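Local coordinates for protein pectate lyase 47 (Bacillus sp. TS-47, PDB 1VBL) that probably cleaves pectate by calcium-dependent eliminative lysis, as a thermostable secreted lyase of polysaccharide lyase family 1, at residues A[324-335]-A[353-363]; A[336-344]-A[368-378]. All coordinates share one frame; numbering follows the deposited sequence.

Contact 1. Residues A[324-335]-A[353-363]; sequences YAQNNYFSFDWD and YETGTIVDLPN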
loop_
_atom_site.group_PDB
_atom_site.type_symbol
_atom_site.label_atom_id
_atom_site.label_comp_id
_atom_site.label_asym_id
_atom_site.label_seq_id
_atom_site.Cartn_x
_atom_site.Cartn_y
_atom_site.Cartn_z
ATOM N N TYR A 324 7.344 -6.577 15.241
ATOM C CA TYR A 324 8.066 -7.794 15.594
ATOM C C TYR A 324 8.585 -8.295 14.247
ATOM O O TYR A 324 7.835 -8.873 13.461
ATOM C CB TYR A 324 7.116 -8.814 16.236
ATOM C CG TYR A 324 7.809 -9.962 16.947
ATOM C CD1 TYR A 324 8.482 -10.955 16.229
ATOM C CD2 TYR A 324 7.793 -10.053 18.342
ATOM C CE1 TYR A 324 9.123 -12.013 16.886
ATOM C CE2 TYR A 324 8.429 -11.106 19.007
ATOM C CZ TYR A 324 9.091 -12.080 18.274
ATOM O OH TYR A 324 9.716 -13.120 18.929
ATOM N N ALA A 325 9.865 -8.044 13.981
ATOM C CA ALA A 325 10.493 -8.420 12.715
ATOM C C ALA A 325 11.379 -9.658 12.826
ATOM O O ALA A 325 12.235 -9.741 13.705
ATOM C CB ALA A 325 11.310 -7.243 12.181
ATOM N N GLN A 326 11.178 -10.608 11.916
ATOM C CA GLN A 326 11.951 -11.845 11.916
ATOM C C GLN A 326 12.457 -12.279 10.548
ATOM O O GLN A 326 11.707 -12.312 9.574
ATOM C CB GLN A 326 11.112 -13.008 12.456
ATOM C CG GLN A 326 10.777 -12.973 13.926
ATOM C CD GLN A 326 9.930 -14.168 14.324
ATOM O OE1 GLN A 326 8.711 -14.163 14.162
ATOM N NE2 GLN A 326 10.581 -15.211 14.821
ATOM N N ASN A 327 13.734 -12.636 10.495
ATOM C CA ASN A 327 14.346 -13.164 9.286
ATOM C C ASN A 327 14.042 -12.456 7.966
ATOM O O ASN A 327 13.601 -13.085 7.000
ATOM C CB ASN A 327 13.979 -14.648 9.180
ATOM C CG ASN A 327 14.428 -15.439 10.399
ATOM O OD1 ASN A 327 14.825 -14.856 11.411
ATOM N ND2 ASN A 327 14.361 -16.766 10.312
ATOM N N ASN A 328 14.285 -11.150 7.933
ATOM C CA ASN A 328 14.081 -10.372 6.721
ATOM C C ASN A 328 15.462 -10.192 6.114
ATOM O O ASN A 328 16.456 -10.102 6.835
ATOM C CB ASN A 328 13.447 -9.018 7.042
ATOM C CG ASN A 328 12.085 -9.162 7.677
ATOM O OD1 ASN A 328 11.946 -9.091 8.901
ATOM N ND2 ASN A 328 11.073 -9.391 6.854
ATOM N N TYR A 329 15.516 -10.141 4.790
ATOM C CA TYR A 329 16.777 -10.022 4.068
ATOM C C TYR A 329 16.848 -8.729 3.260
ATOM O O TYR A 329 15.973 -8.462 2.436
ATOM C CB TYR A 329 16.909 -11.225 3.132
ATOM C CG TYR A 329 18.293 -11.480 2.578
ATOM C CD1 TYR A 329 18.965 -12.661 2.877
ATOM C CD2 TYR A 329 18.913 -10.566 1.724
ATOM C CE1 TYR A 329 20.218 -12.936 2.339
ATOM C CE2 TYR A 329 20.175 -10.831 1.176
ATOM C CZ TYR A 329 20.817 -12.023 1.491
ATOM O OH TYR A 329 22.055 -12.307 0.962
ATOM N N PHE A 330 17.898 -7.941 3.488
ATOM C CA PHE A 330 18.084 -6.680 2.767
ATOM C C PHE A 330 19.298 -6.743 1.847
ATOM O O PHE A 330 20.364 -7.213 2.245
ATOM C CB PHE A 330 18.302 -5.504 3.730
ATOM C CG PHE A 330 17.101 -5.150 4.556
ATOM C CD1 PHE A 330 16.778 -5.888 5.690
ATOM C CD2 PHE A 330 16.310 -4.056 4.212
ATOM C CE1 PHE A 330 15.686 -5.539 6.474
ATOM C CE2 PHE A 330 15.213 -3.695 4.986
ATOM C CZ PHE A 330 14.898 -4.439 6.123
ATOM N N SER A 331 19.130 -6.247 0.628
ATOM C CA SER A 331 20.212 -6.219 -0.348
ATOM C C SER A 331 20.319 -4.814 -0.932
ATOM O O SER A 331 19.328 -4.255 -1.391
ATOM C CB SER A 331 19.938 -7.221 -1.471
ATOM O OG SER A 331 20.978 -7.205 -2.431
ATOM N N PHE A 332 21.522 -4.248 -0.898
ATOM C CA PHE A 332 21.781 -2.912 -1.436
ATOM C C PHE A 332 23.004 -3.029 -2.345
ATOM O O PHE A 332 23.916 -3.795 -2.046
ATOM C CB PHE A 332 22.104 -1.929 -0.304
ATOM C CG PHE A 332 20.938 -1.622 0.599
ATOM C CD1 PHE A 332 20.108 -0.534 0.339
ATOM C CD2 PHE A 332 20.688 -2.402 1.725
ATOM C CE1 PHE A 332 19.045 -0.225 1.192
ATOM C CE2 PHE A 332 19.629 -2.103 2.585
ATOM C CZ PHE A 332 18.807 -1.011 2.319
ATOM N N ASP A 333 23.038 -2.285 -3.448
ATOM C CA ASP A 333 24.199 -2.375 -4.322
ATOM C C ASP A 333 25.198 -1.252 -4.072
ATOM O O ASP A 333 26.069 -0.972 -4.902
ATOM C CB ASP A 333 23.788 -2.439 -5.801
ATOM C CG ASP A 333 23.110 -1.179 -6.291
ATOM O OD1 ASP A 333 22.691 -1.181 -7.468
ATOM O OD2 ASP A 333 22.992 -0.197 -5.529
ATOM N N TRP A 334 25.065 -0.621 -2.907
ATOM C CA TRP A 334 25.973 0.435 -2.480
ATOM C C TRP A 334 26.150 0.284 -0.968
ATOM O O TRP A 334 25.319 -0.337 -0.299
ATOM C CB TRP A 334 25.427 1.819 -2.861
ATOM C CG TRP A 334 24.358 2.396 -1.969
ATOM C CD1 TRP A 334 24.542 3.251 -0.922
ATOM C CD2 TRP A 334 22.941 2.217 -2.098
ATOM N NE1 TRP A 334 23.326 3.626 -0.395
ATOM C CE2 TRP A 334 22.328 3.005 -1.099
ATOM C CE3 TRP A 334 22.130 1.470 -2.964
ATOM C CZ2 TRP A 334 20.936 3.071 -0.939
ATOM C CZ3 TRP A 334 20.742 1.536 -2.806
ATOM C CH2 TRP A 334 20.164 2.333 -1.799
ATOM N N ASP A 335 27.241 0.826 -0.437
ATOM C CA ASP A 335 27.545 0.717 0.988
ATOM C C ASP A 335 26.747 1.668 1.870
ATOM O O ASP A 335 27.296 2.574 2.495
ATOM C CB ASP A 335 29.048 0.919 1.208
ATOM C CG ASP A 335 29.863 -0.313 0.833
ATOM O OD1 ASP A 335 31.063 -0.171 0.517
ATOM O OD2 ASP A 335 29.305 -1.430 0.874
ATOM N N TYR A 353 10.779 -5.636 18.331
ATOM C CA TYR A 353 11.655 -6.780 18.419
ATOM C C TYR A 353 12.117 -7.061 17.009
ATOM O O TYR A 353 11.357 -6.912 16.050
ATOM C CB TYR A 353 10.948 -8.005 18.993
ATOM C CG TYR A 353 11.930 -9.113 19.274
ATOM C CD1 TYR A 353 12.918 -8.956 20.247
ATOM C CD2 TYR A 353 11.919 -10.287 18.531
ATOM C CE1 TYR A 353 13.874 -9.942 20.467
ATOM C CE2 TYR A 353 12.872 -11.281 18.741
ATOM C CZ TYR A 353 13.846 -11.101 19.709
ATOM O OH TYR A 353 14.800 -12.075 19.913
ATOM N N GLU A 354 13.375 -7.454 16.885
ATOM C CA GLU A 354 13.954 -7.734 15.587
ATOM C C GLU A 354 15.006 -8.814 15.750
ATOM O O GLU A 354 15.798 -8.781 16.694
ATOM C CB GLU A 354 14.602 -6.467 15.028
ATOM C CG GLU A 354 15.367 -6.690 13.739
ATOM C CD GLU A 354 16.808 -6.235 13.830
ATOM O OE1 GLU A 354 17.202 -5.695 14.885
ATOM O OE2 GLU A 354 17.548 -6.418 12.841
ATOM N N THR A 355 15.011 -9.772 14.833
ATOM C CA THR A 355 15.988 -10.845 14.890
ATOM C C THR A 355 16.159 -11.493 13.522
ATOM O O THR A 355 15.264 -11.431 12.679
ATOM C CB THR A 355 15.565 -11.927 15.906
ATOM O OG1 THR A 355 16.658 -12.824 16.128
ATOM C CG2 THR A 355 14.369 -12.718 15.385
ATOM N N GLY A 356 17.324 -12.097 13.311
ATOM C CA GLY A 356 17.610 -12.784 12.064
ATOM C C GLY A 356 17.745 -11.930 10.819
ATOM O O GLY A 356 17.663 -12.450 9.707
ATOM N N THR A 357 17.963 -10.629 10.988
ATOM C CA THR A 357 18.105 -9.743 9.839
ATOM C C THR A 357 19.457 -9.910 9.154
ATOM O O THR A 357 20.499 -9.973 9.811
ATOM C CB THR A 357 17.985 -8.245 10.234
ATOM O OG1 THR A 357 16.713 -7.998 10.846
ATOM C CG2 THR A 357 18.118 -7.362 9.001
ATOM N N ILE A 358 19.433 -9.994 7.830
ATOM C CA ILE A 358 20.665 -10.089 7.071
ATOM C C ILE A 358 20.746 -8.874 6.165
ATOM O O ILE A 358 19.744 -8.452 5.591
ATOM C CB ILE A 358 20.721 -11.339 6.165
ATOM C CG1 ILE A 358 20.862 -12.603 7.012
ATOM C CG2 ILE A 358 21.902 -11.217 5.186
ATOM C CD1 ILE A 358 20.946 -13.884 6.175
ATOM N N VAL A 359 21.936 -8.298 6.058
ATOM C CA VAL A 359 22.139 -7.171 5.164
ATOM C C VAL A 359 23.217 -7.639 4.195
ATOM O O VAL A 359 24.242 -8.189 4.606
ATOM C CB VAL A 359 22.595 -5.888 5.910
ATOM C CG1 VAL A 359 23.965 -6.087 6.547
ATOM C CG2 VAL A 359 22.623 -4.721 4.937
ATOM N N ASP A 360 22.956 -7.455 2.906
ATOM C CA ASP A 360 23.877 -7.869 1.856
ATOM C C ASP A 360 24.360 -6.610 1.149
ATOM O O ASP A 360 23.640 -6.041 0.327
ATOM C CB ASP A 360 23.139 -8.776 0.866
ATOM C CG ASP A 360 24.070 -9.487 -0.093
ATOM O OD1 ASP A 360 25.090 -8.897 -0.504
ATOM O OD2 ASP A 360 23.763 -10.644 -0.452
ATOM N N LEU A 361 25.575 -6.180 1.478
ATOM C CA LEU A 361 26.159 -4.977 0.892
ATOM C C LEU A 361 27.421 -5.287 0.087
ATOM O O LEU A 361 27.975 -6.383 0.175
ATOM C CB LEU A 361 26.513 -3.982 1.999
ATOM C CG LEU A 361 25.426 -3.654 3.024
ATOM C CD1 LEU A 361 25.976 -2.658 4.037
ATOM C CD2 LEU A 361 24.204 -3.086 2.325
ATOM N N PRO A 362 27.895 -4.319 -0.709
ATOM C CA PRO A 362 29.106 -4.612 -1.477
ATOM C C PRO A 362 30.312 -4.904 -0.585
ATOM O O PRO A 362 31.237 -5.596 -1.001
ATOM C CB PRO A 362 29.287 -3.367 -2.355
ATOM C CG PRO A 362 28.456 -2.302 -1.691
ATOM C CD PRO A 362 27.279 -3.052 -1.140
ATOM N N ASN A 363 30.281 -4.400 0.647
ATOM C CA ASN A 363 31.379 -4.613 1.579
ATOM C C ASN A 363 31.163 -5.868 2.412
ATOM O O ASN A 363 31.893 -6.115 3.373
ATOM C CB ASN A 363 31.543 -3.395 2.498
ATOM C CG ASN A 363 30.629 -3.442 3.712
ATOM O OD1 ASN A 363 29.485 -3.885 3.632
ATOM N ND2 ASN A 363 31.132 -2.966 4.845
HETATM O O HOH W 1 14.539 -9.477 10.454
#
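Tyr-329 meets two residues of the neighbouring strand at once. Its OH donates to Asp-360 OD2 at 2.8 Å, on the anti side of the carboxylate and 17° out of its plane, while Ile-358 CG2 sits over one ring face, 4.0 Å from the centroid of the Tyr-329 ring. With CG anti to the backbone N (chi1 -164°), the tyrosine ring is carried across to that neighbour. Tyr-324 and Tyr-353 lie side by side on the same face; their rings are inclined at 45°, with Tyr-353 CD2 3.4 Å from Tyr-324 CZ. Behind these side chains run two parallel ladders, 324-326 with 353-355 and 329-332 with 358-361, whose axes come within 4.6 Å. Such in-register stacking of successive coils is the hallmark of the right-handed parallel beta-helix of family 1 pectate lyases. Phe-330 shows the ladder pattern: its N donates to Ile-358 O at 2.8 Å, and its O accepts from Asp-360 N. Between the ladders the chain turns at Asn-327 and Gly-356, both with positive phi, and Asn-327 N still reaches Thr-355 O at 2.9 Å. A water bridges this turn, accepting from Asn-328 N and donating to Thr-355 O and Thr-357 OG1. Thr-357 OG1 in turn donates to the anti lone pair of Glu-354 OE2, 2.7 Å away. Glu-354 also forms a salt bridge with Lys-384. Farther along the strands, Phe-332 CB packs against Leu-361 CD2 at 3.6 Å, the two side chains lying side by side; the Phe-330 ring stacks on Tyr-301 of the preceding coil.

Contact 2. Residues A[336-344]-A[368-378]; sequences IDPSLIIKV and IDLVASYNESN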
loop_
_atom_site.group_PDB
_atom_site.type_symbol
_atom_site.label_atom_id
_atom_site.label_comp_id
_atom_site.label_asym_id
_atom_site.label_seq_id
_atom_site.Cartn_x
_atom_site.Cartn_y
_atom_site.Cartn_z
ATOM N N ILE A 336 25.444 1.436 1.932
ATOM C CA ILE A 336 24.558 2.266 2.732
ATOM C C ILE A 336 24.827 2.095 4.221
ATOM O O ILE A 336 25.292 1.051 4.669
ATOM C CB ILE A 336 23.074 1.919 2.457
ATOM C CG1 ILE A 336 22.156 2.930 3.151
ATOM C CG2 ILE A 336 22.767 0.513 2.962
ATOM C CD1 ILE A 336 20.672 2.709 2.884
ATOM N N ASP A 337 24.547 3.145 4.981
ATOM C CA ASP A 337 24.701 3.114 6.428
ATOM C C ASP A 337 23.458 2.359 6.903
ATOM O O ASP A 337 22.344 2.859 6.775
ATOM C CB ASP A 337 24.685 4.541 6.971
ATOM C CG ASP A 337 24.902 4.603 8.469
ATOM O OD1 ASP A 337 24.579 3.623 9.170
ATOM O OD2 ASP A 337 25.386 5.650 8.945
ATOM N N PRO A 338 23.625 1.145 7.447
ATOM C CA PRO A 338 22.455 0.388 7.908
ATOM C C PRO A 338 21.582 1.056 8.973
ATOM O O PRO A 338 20.459 0.610 9.226
ATOM C CB PRO A 338 23.056 -0.942 8.373
ATOM C CG PRO A 338 24.474 -0.581 8.734
ATOM C CD PRO A 338 24.869 0.381 7.650
ATOM N N SER A 339 22.083 2.127 9.585
ATOM C CA SER A 339 21.310 2.829 10.605
ATOM C C SER A 339 20.156 3.587 9.948
ATOM O O SER A 339 19.274 4.112 10.631
ATOM C CB SER A 339 22.200 3.812 11.374
ATOM O OG SER A 339 22.538 4.939 10.584
ATOM N N LEU A 340 20.165 3.632 8.619
ATOM C CA LEU A 340 19.133 4.327 7.854
ATOM C C LEU A 340 17.937 3.445 7.524
ATOM O O LEU A 340 16.897 3.941 7.107
ATOM C CB LEU A 340 19.715 4.856 6.537
ATOM C CG LEU A 340 20.687 6.038 6.554
ATOM C CD1 LEU A 340 21.783 5.807 7.572
ATOM C CD2 LEU A 340 21.276 6.214 5.162
ATOM N N ILE A 341 18.081 2.139 7.714
ATOM C CA ILE A 341 17.008 1.216 7.381
ATOM C C ILE A 341 15.781 1.389 8.274
ATOM O O ILE A 341 14.651 1.200 7.827
ATOM C CB ILE A 341 17.528 -0.231 7.415
ATOM C CG1 ILE A 341 18.693 -0.362 6.424
ATOM C CG2 ILE A 341 16.411 -1.206 7.055
ATOM C CD1 ILE A 341 19.402 -1.708 6.442
ATOM N N ILE A 342 16.004 1.747 9.533
ATOM C CA ILE A 342 14.904 1.979 10.461
ATOM C C ILE A 342 14.828 3.477 10.719
ATOM O O ILE A 342 15.850 4.145 10.832
ATOM C CB ILE A 342 15.120 1.267 11.816
ATOM C CG1 ILE A 342 15.082 -0.251 11.627
ATOM C CG2 ILE A 342 14.039 1.704 12.812
ATOM C CD1 ILE A 342 15.301 -1.028 12.907
ATOM N N LYS A 343 13.616 4.005 10.786
ATOM C CA LYS A 343 13.427 5.423 11.050
ATOM C C LYS A 343 12.351 5.496 12.121
ATOM O O LYS A 343 11.361 4.771 12.057
ATOM C CB LYS A 343 12.990 6.146 9.774
ATOM C CG LYS A 343 13.180 7.653 9.813
ATOM C CD LYS A 343 13.163 8.237 8.406
ATOM C CE LYS A 343 13.460 9.730 8.410
ATOM N NZ LYS A 343 13.494 10.287 7.029
ATOM N N VAL A 344 12.548 6.352 13.116
ATOM C CA VAL A 344 11.578 6.463 14.198
ATOM C C VAL A 344 10.851 7.802 14.219
ATOM O O VAL A 344 11.468 8.859 14.097
ATOM C CB VAL A 344 12.258 6.247 15.571
ATOM C CG1 VAL A 344 11.220 6.308 16.686
ATOM C CG2 VAL A 344 12.979 4.904 15.586
ATOM N N ILE A 368 22.776 -8.828 11.040
ATOM C CA ILE A 368 22.987 -7.542 11.676
ATOM C C ILE A 368 21.831 -7.189 12.597
ATOM O O ILE A 368 20.691 -7.610 12.378
ATOM C CB ILE A 368 23.147 -6.434 10.609
ATOM C CG1 ILE A 368 23.434 -5.085 11.277
ATOM C CG2 ILE A 368 21.885 -6.348 9.752
ATOM C CD1 ILE A 368 23.746 -3.979 10.281
ATOM N N ASP A 369 22.141 -6.438 13.647
ATOM C CA ASP A 369 21.133 -5.988 14.598
ATOM C C ASP A 369 20.772 -4.578 14.132
ATOM O O ASP A 369 21.469 -3.613 14.456
ATOM C CB ASP A 369 21.725 -5.932 16.010
ATOM C CG ASP A 369 20.690 -5.595 17.065
ATOM O OD1 ASP A 369 19.685 -4.937 16.728
ATOM O OD2 ASP A 369 20.887 -5.976 18.239
ATOM N N LEU A 370 19.699 -4.458 13.358
ATOM C CA LEU A 370 19.294 -3.156 12.844
ATOM C C LEU A 370 18.878 -2.174 13.931
ATOM O O LEU A 370 19.073 -0.969 13.781
ATOM C CB LEU A 370 18.170 -3.310 11.813
ATOM C CG LEU A 370 18.586 -3.942 10.476
ATOM C CD1 LEU A 370 17.418 -3.901 9.506
ATOM C CD2 LEU A 370 19.781 -3.189 9.890
ATOM N N VAL A 371 18.301 -2.674 15.019
ATOM C CA VAL A 371 17.901 -1.786 16.103
ATOM C C VAL A 371 19.156 -1.172 16.718
ATOM O O VAL A 371 19.214 0.034 16.954
ATOM C CB VAL A 371 17.109 -2.531 17.205
ATOM C CG1 VAL A 371 16.898 -1.614 18.397
ATOM C CG2 VAL A 371 15.759 -2.986 16.662
ATOM N N ALA A 372 20.159 -2.007 16.974
ATOM C CA ALA A 372 21.415 -1.532 17.547
ATOM C C ALA A 372 22.078 -0.574 16.562
ATOM O O ALA A 372 22.609 0.468 16.949
ATOM C CB ALA A 372 22.344 -2.711 17.835
ATOM N N SER A 373 22.039 -0.932 15.283
ATOM C CA SER A 373 22.632 -0.095 14.251
ATOM C C SER A 373 21.976 1.285 14.262
ATOM O O SER A 373 22.654 2.310 14.186
ATOM C CB SER A 373 22.459 -0.750 12.879
ATOM O OG SER A 373 22.974 0.081 11.860
ATOM N N TYR A 374 20.652 1.303 14.360
ATOM C CA TYR A 374 19.913 2.555 14.397
ATOM C C TYR A 374 20.307 3.380 15.626
ATOM O O TYR A 374 20.628 4.561 15.513
ATOM C CB TYR A 374 18.404 2.283 14.436
ATOM C CG TYR A 374 17.596 3.497 14.829
ATOM C CD1 TYR A 374 17.237 4.460 13.887
ATOM C CD2 TYR A 374 17.258 3.722 16.162
ATOM C CE1 TYR A 374 16.565 5.620 14.268
ATOM C CE2 TYR A 374 16.592 4.876 16.550
ATOM C CZ TYR A 374 16.251 5.820 15.599
ATOM O OH TYR A 374 15.609 6.971 15.989
ATOM N N ASN A 375 20.279 2.746 16.794
ATOM C CA ASN A 375 20.608 3.423 18.047
ATOM C C ASN A 375 21.987 4.071 18.101
ATOM O O ASN A 375 22.140 5.165 18.644
ATOM C CB ASN A 375 20.476 2.459 19.232
ATOM C CG ASN A 375 19.035 2.115 19.548
ATOM O OD1 ASN A 375 18.123 2.896 19.274
ATOM N ND2 ASN A 375 18.824 0.951 20.152
ATOM N N GLU A 376 22.987 3.394 17.547
ATOM C CA GLU A 376 24.357 3.901 17.558
ATOM C C GLU A 376 24.543 5.218 16.821
ATOM O O GLU A 376 25.422 6.008 17.171
ATOM C CB GLU A 376 25.311 2.873 16.950
ATOM C CG GLU A 376 25.497 1.610 17.763
ATOM C CD GLU A 376 26.491 0.665 17.114
ATOM O OE1 GLU A 376 27.629 1.102 16.841
ATOM O OE2 GLU A 376 26.136 -0.509 16.876
ATOM N N SER A 377 23.723 5.456 15.804
ATOM C CA SER A 377 23.848 6.673 15.010
ATOM C C SER A 377 22.714 7.679 15.161
ATOM O O SER A 377 22.709 8.711 14.488
ATOM C CB SER A 377 23.990 6.302 13.529
ATOM O OG SER A 377 25.060 5.392 13.330
ATOM N N ASN A 378 21.758 7.400 16.039
ATOM C CA ASN A 378 20.635 8.311 16.213
ATOM C C ASN A 378 20.438 8.802 17.641
ATOM O O ASN A 378 21.051 8.292 18.577
ATOM C CB ASN A 378 19.359 7.645 15.694
ATOM C CG ASN A 378 19.306 7.605 14.179
ATOM O OD1 ASN A 378 18.914 8.579 13.535
ATOM N ND2 ASN A 378 19.730 6.485 13.600
HETATM O O HOH W 2 26.128 6.593 11.112
HETATM O O HOH W 3 18.456 0.586 11.213
HETATM O O HOH W 4 20.775 7.088 10.796
#
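A short helix packed against the outside of the parallel beta-helix defines this contact: helix 370-377 lies over the 3-10 turn 338-340 and strand 342-344, crossing the strand at -56° with axes 9.0 Å apart. No direct hydrogen bond joins the two segments; they meet through apolar contacts, close packing of Ser-339 on the helix (its CB 3.2 Å from Ser-373 O) and bridging waters. Leu-370 stands at the centre of the apolar part. Its CD2 touches Ile-341 CD1 at 3.8 Å, the two side chains meeting at about a right angle, while Leu-370 CB meets the end of Ile-342, CD1. Next to it, Pro-338 CB packs on Ile-368 CD1 at 3.7 Å. A chi1 of 165° swings the Tyr-374 ring away from its own backbone N and along the strand: CD1 passes Ile-342 O, and CZ lies 3.4 Å from Val-344 CG2. The phenol OH is hydrogen-bonded to Leu-380 O, and Asn-378 CB covers one ring face. Asn-378 ND2 also returns to the helix, donating to Tyr-374 O at 2.9 Å, with that oxygen in the plane of the Asn-378 amide. Three waters bridge the segments. One donates to both Pro-338 O and Leu-370 O and accepts from Ile-342 N; another spans Ser-339 OG and Asn-378 ND2; a third links Asp-337 OD2 with Ser-377 OG. Asp-337 OD1 forms an Asx turn, accepting from Ser-339 N at 2.9 Å, and Asp-369 N-caps the helix through Ala-372 N. Beneath this layer, Ile-342 and Leu-370 reach Trp-315 of strand 315-318, Ile-341 meets Phe-330 and Phe-332 of strand 322-332, and Val-371 touches Met-352 of strand 351-361.

The centres of the two contacts lie 11 Å apart, and their segments alternate along the chain, so both are built from the same two successive passes. Burial is similar, 10 of 23 touching residues in contact 1 and 6 of 14 in contact 2, but contact 2 lies on the outside of the coils. Contact 1 is coil-on-coil pairing, dominated by backbone hydrogen bonds between parallel strands; contact 2 lays a helix on the coil, with apolar side chains and water in place of direct bonds. They meet at Glu-354, whose OE2 probably accepts from Leu-370 N, and where Phe-330 packs against Ile-341. Both lie away from the calcium site.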